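Local structure of tRNA (cytosine(38)-C(5))-methyltransferase (Schizosaccharomyces pombe, 6FDF) at residues Asn161-Arg166 with Ala287-Phe292; Lys200-Tyr205 with Asp230-Asp235. The protein transfers a methyl group from S-adenosyl-L-methionine to carbon 5 of cytosine 38 in the anticodon loop of tRNA(Asp), and less efficiently of tRNA(Glu). One frame throughout, in Å; residues are numbered along the deposited sequence. Where two conformers were deposited one is given.

Contact 1 (Asn161-Arg166 with Ala287-Phe292)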
loop_
_atom_site.group_PDB
_atom_site.type_symbol
_atom_site.label_atom_id
_atom_site.label_comp_id
_atom_site.label_asym_id
_atom_site.label_seq_id
_atom_site.Cartn_x
_atom_site.Cartn_y
_atom_site.Cartn_z
ATOM N N ASN A 161 -13.339 5.150 7.750
ATOM C CA ASN A 161 -13.339 6.568 8.126
ATOM C C ASN A 161 -12.002 7.220 7.816
ATOM O O ASN A 161 -11.458 7.981 8.619
ATOM C CB ASN A 161 -13.669 6.762 9.591
ATOM C CG ASN A 161 -13.974 8.206 9.957
ATOM O OD1 ASN A 161 -14.380 9.006 9.116
ATOM N ND2 ASN A 161 -13.789 8.540 11.233
ATOM N N ILE A 162 -11.459 6.906 6.651
ATOM C CA ILE A 162 -10.240 7.526 6.164
ATOM C C ILE A 162 -10.609 8.152 4.825
ATOM O O ILE A 162 -11.123 7.460 3.943
ATOM C CB ILE A 162 -9.094 6.514 6.005
ATOM C CG1 ILE A 162 -8.776 5.863 7.355
ATOM C CG2 ILE A 162 -7.866 7.185 5.408
ATOM C CD1 ILE A 162 -8.010 4.551 7.235
ATOM N N PRO A 163 -10.395 9.451 4.633
ATOM C CA PRO A 163 -10.905 10.137 3.433
ATOM C C PRO A 163 -10.002 9.950 2.218
ATOM O O PRO A 163 -9.504 10.907 1.620
ATOM C CB PRO A 163 -10.970 11.597 3.899
ATOM C CG PRO A 163 -9.837 11.711 4.873
ATOM C CD PRO A 163 -9.814 10.391 5.607
ATOM N N ASN A 164 -9.779 8.695 1.845
ATOM C CA ASN A 164 -9.011 8.408 0.644
ATOM C C ASN A 164 -9.506 7.100 0.047
ATOM O O ASN A 164 -9.761 6.134 0.770
ATOM C CB ASN A 164 -7.506 8.334 0.950
ATOM C CG ASN A 164 -6.665 8.033 -0.285
ATOM O OD1 ASN A 164 -5.906 7.060 -0.311
ATOM N ND2 ASN A 164 -6.803 8.862 -1.318
ATOM N N SER A 165 -9.633 7.084 -1.275
ATOM C CA SER A 165 -9.960 5.872 -2.008
ATOM C C SER A 165 -8.677 5.123 -2.329
ATOM O O SER A 165 -7.735 5.702 -2.877
ATOM C CB SER A 165 -10.714 6.203 -3.295
ATOM O OG SER A 165 -11.870 6.962 -3.015
ATOM N N ARG A 166 -8.640 3.842 -1.975
ATOM C CA ARG A 166 -7.522 2.993 -2.365
ATOM C C ARG A 166 -7.956 1.537 -2.263
ATOM O O ARG A 166 -7.518 0.809 -1.366
ATOM C CB ARG A 166 -6.295 3.287 -1.494
ATOM C CG ARG A 166 -4.965 2.729 -2.025
ATOM C CD ARG A 166 -3.791 3.223 -1.181
ATOM N NE ARG A 166 -2.499 2.817 -1.745
ATOM C CZ ARG A 166 -1.925 3.413 -2.787
ATOM N NH1 ARG A 166 -2.521 4.447 -3.371
ATOM N NH2 ARG A 166 -0.754 2.981 -3.245
ATOM N N ALA A 287 1.510 10.539 2.726
ATOM C CA ALA A 287 1.882 9.538 3.723
ATOM C C ALA A 287 0.846 9.460 4.841
ATOM O O ALA A 287 0.456 8.365 5.265
ATOM C CB ALA A 287 3.270 9.847 4.292
ATOM N N ARG A 288 0.400 10.616 5.339
ATOM C CA ARG A 288 -0.612 10.635 6.391
ATOM C C ARG A 288 -1.916 10.005 5.920
ATOM O O ARG A 288 -2.528 9.211 6.642
ATOM C CB ARG A 288 -0.858 12.071 6.847
ATOM C CG ARG A 288 0.278 12.693 7.627
ATOM C CD ARG A 288 -0.035 14.158 7.872
ATOM N NE ARG A 288 0.961 14.817 8.708
ATOM C CZ ARG A 288 0.941 16.113 9.000
ATOM N NH1 ARG A 288 -0.020 16.884 8.513
ATOM N NH2 ARG A 288 1.880 16.634 9.775
ATOM N N LEU A 289 -2.350 10.330 4.702
ATOM C CA LEU A 289 -3.582 9.737 4.193
ATOM C C LEU A 289 -3.452 8.229 4.025
ATOM O O LEU A 289 -4.459 7.515 4.059
ATOM C CB LEU A 289 -3.971 10.394 2.869
ATOM C CG LEU A 289 -4.537 11.804 3.029
ATOM C CD1 LEU A 289 -4.402 12.583 1.724
ATOM C CD2 LEU A 289 -5.995 11.739 3.469
ATOM N N MET A 290 -2.233 7.726 3.841
ATOM C CA MET A 290 -2.009 6.292 3.731
ATOM C C MET A 290 -1.698 5.638 5.074
ATOM O O MET A 290 -1.405 4.438 5.114
ATOM C CB MET A 290 -0.891 6.017 2.723
ATOM C CG MET A 290 -1.289 6.410 1.307
ATOM S SD MET A 290 -0.026 6.006 0.092
ATOM C CE MET A 290 -0.818 6.556 -1.414
ATOM N N GLY A 291 -1.779 6.392 6.167
ATOM C CA GLY A 291 -1.644 5.853 7.505
ATOM C C GLY A 291 -0.233 5.753 8.044
ATOM O O GLY A 291 -0.041 5.157 9.110
ATOM N N PHE A 292 0.751 6.324 7.361
ATOM C CA PHE A 292 2.113 6.282 7.867
ATOM C C PHE A 292 2.264 7.238 9.045
ATOM O O PHE A 292 1.668 8.321 9.045
ATOM C CB PHE A 292 3.105 6.647 6.765
ATOM C CG PHE A 292 3.326 5.547 5.775
ATOM C CD1 PHE A 292 2.480 5.390 4.693
ATOM C CD2 PHE A 292 4.378 4.657 5.937
ATOM C CE1 PHE A 292 2.676 4.367 3.786
ATOM C CE2 PHE A 292 4.584 3.636 5.039
ATOM C CZ PHE A 292 3.734 3.488 3.963
HETATM O O HOH W 1 -5.025 5.657 1.966
#

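Contact 2 (Lys200-Tyr205 with Asp230-Asp235)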
loop_
_atom_site.group_PDB
_atom_site.type_symbol
_atom_site.label_atom_id
_atom_site.label_comp_id
_atom_site.label_asym_id
_atom_site.label_seq_id
_atom_site.Cartn_x
_atom_site.Cartn_y
_atom_site.Cartn_z
ATOM N N LYS A 200 -13.673 11.782 9.607
ATOM C CA LYS A 200 -12.431 12.413 9.200
ATOM C C LYS A 200 -12.566 13.024 7.814
ATOM O O LYS A 200 -13.189 12.454 6.914
ATOM C CB LYS A 200 -11.275 11.418 9.263
ATOM C CG LYS A 200 -11.013 10.955 10.686
ATOM C CD LYS A 200 -9.608 10.423 10.872
ATOM C CE LYS A 200 -9.388 9.998 12.315
ATOM N NZ LYS A 200 -9.495 11.168 13.236
ATOM N N ARG A 201 -11.962 14.194 7.651
ATOM C CA ARG A 201 -11.993 14.926 6.402
ATOM C C ARG A 201 -10.565 15.305 6.045
ATOM O O ARG A 201 -9.632 15.094 6.825
ATOM C CB ARG A 201 -12.906 16.157 6.510
ATOM C CG ARG A 201 -14.362 15.773 6.777
ATOM C CD ARG A 201 -15.250 16.963 7.077
ATOM N NE ARG A 201 -16.614 16.534 7.394
ATOM C CZ ARG A 201 -17.560 16.311 6.488
ATOM N NH1 ARG A 201 -17.303 16.482 5.197
ATOM N NH2 ARG A 201 -18.767 15.919 6.870
ATOM N N ILE A 202 -10.402 15.845 4.836
ATOM C CA ILE A 202 -9.071 16.175 4.327
ATOM C C ILE A 202 -8.313 17.073 5.296
ATOM O O ILE A 202 -7.112 16.882 5.530
ATOM C CB ILE A 202 -9.186 16.811 2.928
ATOM C CG1 ILE A 202 -9.769 15.799 1.942
ATOM C CG2 ILE A 202 -7.831 17.292 2.452
ATOM C CD1 ILE A 202 -8.928 14.547 1.803
ATOM N N ARG A 203 -9.006 18.054 5.888
ATOM C CA ARG A 203 -8.353 19.000 6.793
ATOM C C ARG A 203 -7.629 18.300 7.938
ATOM O O ARG A 203 -6.654 18.837 8.475
ATOM C CB ARG A 203 -9.387 19.975 7.369
ATOM C CG ARG A 203 -10.519 19.284 8.135
ATOM C CD ARG A 203 -11.405 20.278 8.882
ATOM N NE ARG A 203 -12.614 20.630 8.141
ATOM C CZ ARG A 203 -13.836 20.211 8.460
ATOM N NH1 ARG A 203 -14.878 20.586 7.729
ATOM N NH2 ARG A 203 -14.020 19.423 9.511
ATOM N N ASP A 204 -8.079 17.105 8.320
ATOM C CA ASP A 204 -7.465 16.399 9.439
ATOM C C ASP A 204 -6.089 15.844 9.102
ATOM O O ASP A 204 -5.375 15.409 10.009
ATOM C CB ASP A 204 -8.382 15.270 9.913
ATOM C CG ASP A 204 -9.690 15.788 10.481
ATOM O OD1 ASP A 204 -9.653 16.573 11.453
ATOM O OD2 ASP A 204 -10.758 15.414 9.951
ATOM N N TYR A 205 -5.707 15.845 7.828
ATOM C CA TYR A 205 -4.428 15.321 7.385
ATOM C C TYR A 205 -3.495 16.395 6.847
ATOM O O TYR A 205 -2.316 16.106 6.609
ATOM C CB TYR A 205 -4.651 14.244 6.310
ATOM C CG TYR A 205 -5.422 13.050 6.828
ATOM C CD1 TYR A 205 -6.800 13.121 7.020
ATOM C CD2 TYR A 205 -4.777 11.859 7.137
ATOM C CE1 TYR A 205 -7.508 12.042 7.509
ATOM C CE2 TYR A 205 -5.482 10.769 7.618
ATOM C CZ TYR A 205 -6.847 10.869 7.804
ATOM O OH TYR A 205 -7.551 9.788 8.281
ATOM N N ASP A 230 -9.578 15.998 -10.386
ATOM C CA ASP A 230 -10.559 15.941 -9.308
ATOM C C ASP A 230 -10.109 16.901 -8.215
ATOM O O ASP A 230 -9.029 16.726 -7.639
ATOM C CB ASP A 230 -10.694 14.523 -8.755
ATOM C CG ASP A 230 -11.683 14.438 -7.604
ATOM O OD1 ASP A 230 -12.895 14.591 -7.851
ATOM O OD2 ASP A 230 -11.249 14.220 -6.451
ATOM N N ILE A 231 -10.925 17.920 -7.941
ATOM C CA ILE A 231 -10.578 18.963 -6.983
ATOM C C ILE A 231 -11.329 18.701 -5.686
ATOM O O ILE A 231 -12.556 18.539 -5.694
ATOM C CB ILE A 231 -10.909 20.359 -7.537
ATOM C CG1 ILE A 231 -10.114 20.629 -8.818
ATOM C CG2 ILE A 231 -10.627 21.431 -6.489
ATOM C CD1 ILE A 231 -10.519 21.903 -9.532
ATOM N N VAL A 232 -10.601 18.699 -4.569
ATOM C CA VAL A 232 -11.207 18.545 -3.253
ATOM C C VAL A 232 -10.851 19.762 -2.407
ATOM O O VAL A 232 -9.927 20.520 -2.714
ATOM C CB VAL A 232 -10.771 17.242 -2.546
ATOM C CG1 VAL A 232 -11.128 16.015 -3.389
ATOM C CG2 VAL A 232 -9.276 17.263 -2.226
ATOM N N LYS A 233 -11.619 19.955 -1.341
ATOM C CA LYS A 233 -11.427 21.040 -0.397
ATOM C C LYS A 233 -11.127 20.465 0.982
ATOM O O LYS A 233 -11.297 19.260 1.207
ATOM C CB LYS A 233 -12.671 21.943 -0.355
ATOM C CG LYS A 233 -12.817 22.816 -1.602
ATOM C CD LYS A 233 -14.142 23.583 -1.640
ATOM C CE LYS A 233 -15.122 22.909 -2.590
ATOM N NZ LYS A 233 -16.275 23.781 -2.951
ATOM N N PRO A 234 -10.605 21.278 1.910
ATOM C CA PRO A 234 -10.320 20.755 3.258
ATOM C C PRO A 234 -11.499 20.057 3.915
ATOM O O PRO A 234 -11.290 19.119 4.692
ATOM C CB PRO A 234 -9.902 22.011 4.033
ATOM C CG PRO A 234 -9.305 22.893 2.988
ATOM C CD PRO A 234 -10.130 22.666 1.751
ATOM N N ASP A 235 -12.730 20.474 3.629
ATOM C CA ASP A 235 -13.886 19.833 4.242
ATOM C C ASP A 235 -14.347 18.585 3.500
ATOM O O ASP A 235 -15.344 17.983 3.913
ATOM C CB ASP A 235 -15.049 20.826 4.359
ATOM C CG ASP A 235 -15.627 21.215 3.011
ATOM O OD1 ASP A 235 -14.913 21.100 1.993
ATOM O OD2 ASP A 235 -16.800 21.646 2.969
#

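Contact 1 (Asn161-Arg166 with Ala287-Phe292)
Asn164-Ser165-Arg166, consistent with the start of motif VIII of C5-methyltransferases (Gln-x-Arg-x-Arg, with Asn in place of Gln), meets Leu289 and Met290, whose segment Ala-Arg-Leu-Met-Gly-Phe likewise fits motif IX. The Schellman-motif end of helix 283-289 (Phe292 N to Ala287 O, Gly291 N to Arg288 O, Gly291 at positive phi) packs against Arg166 and an inverse gamma turn centred on Pro163, closed by Asn164 N to Ile162 O at 2.8 Å. Leu289 CD2 lies 4.1 Å from Pro163 CG, the two side chains crossing at about a right angle, while Ile162 CG2 approaches Leu289 O at 3.7 Å. One water links the segments, donating to Asn164 OD1 at 2.8 Å and to Leu289 O at 2.9 Å. Farther along, the extended Met290 chain carries CE over one face of the Arg166 guanidinium, displaced toward its rim and 3.3 Å from NH1. With CG anti to the backbone N (chi1 -165°) and the chain straight to NE, Arg166 also delivers NH2 to Gly313 O and Ser315 O and NH1 to Phe242 O. Replacing Arg166 by an alanine would probably leave these carbonyls without their donor and Met290 CE without the flat surface it covers. The contact joins the loop between strands 148-155 and 168-175 to helix 283-289, with Ile162 and Phe292 touching helix 318-328 and Phe292 also helix 305-313.

Contact 2 (Lys200-Tyr205 with Asp230-Asp235)
Pro234 O receives the backbone N of Arg203 at 2.8 Å, lying in the carbonyl plane on a lone pair (C=O...N 134°); Ile202 N also comes near, but at a poor angle. Asp235 O takes Arg201 NH1 at 2.8 Å, the donor almost end-on to the carbonyl (170°) and the oxygen at the guanidinium edge, slightly tilted from its plane. Successive carbonyls thus hold a backbone N-H and an arginine side chain. Arg201 reaches across with an extended chain, its CD packed on Asp235 O, while its NH2 has a salt bridge to Glu196. The turn that presents these donors is itself fixed: Arg201 N bonds to Asp204 OD2 on the anti lone pair, and Asp204 N to Arg201 O. Arg203 differs: its CG stands between the backbone N and the carbonyl carbon (chi1 59°) and the chain turns sharply about its CG-CD bond, which sets NH1 3.4 Å from Asp235 CB; the nearer charged atoms, Arg203 NH1 and Asp235 OD2, are 5.2 Å apart, too far for a salt bridge. On the buried side Ile202 CG1 meets Val232 CG2 at 4.4 Å, and Ile202 CB lies 3.7 Å from Lys233 O. Both Ile202 and Val232 rest on Phe281. The contact sets the short 3-10 turn that begins at Ile202 beside the end of strand 231-232, an outer strand of the three-stranded sheet, parallel to strand 256-258.

Overall arrangement
From the N terminus the chain passes through 161-166, in the loop between two strands of the seven-stranded sheet, then 200-205 and 230-235, and finally 287-292. Contact 2 closes a loop of 24 intervening residues that includes helix 219-225; it is nested inside the 120-residue excursion closed by contact 1. Their centres lie 11 Å apart, and they touch directly: Asn161 OD1 and Lys200 N, and Arg288 NH1 and Tyr205 O, are probable hydrogen bonds, while the Tyr205 ring packs on Pro163 and Leu289. Contact 1 ties the large sheet's loop to the end of helix 283-289, contact 2 ties 200-205 to the small sheet's edge strand, and the touches between them make 200-205 the bridge.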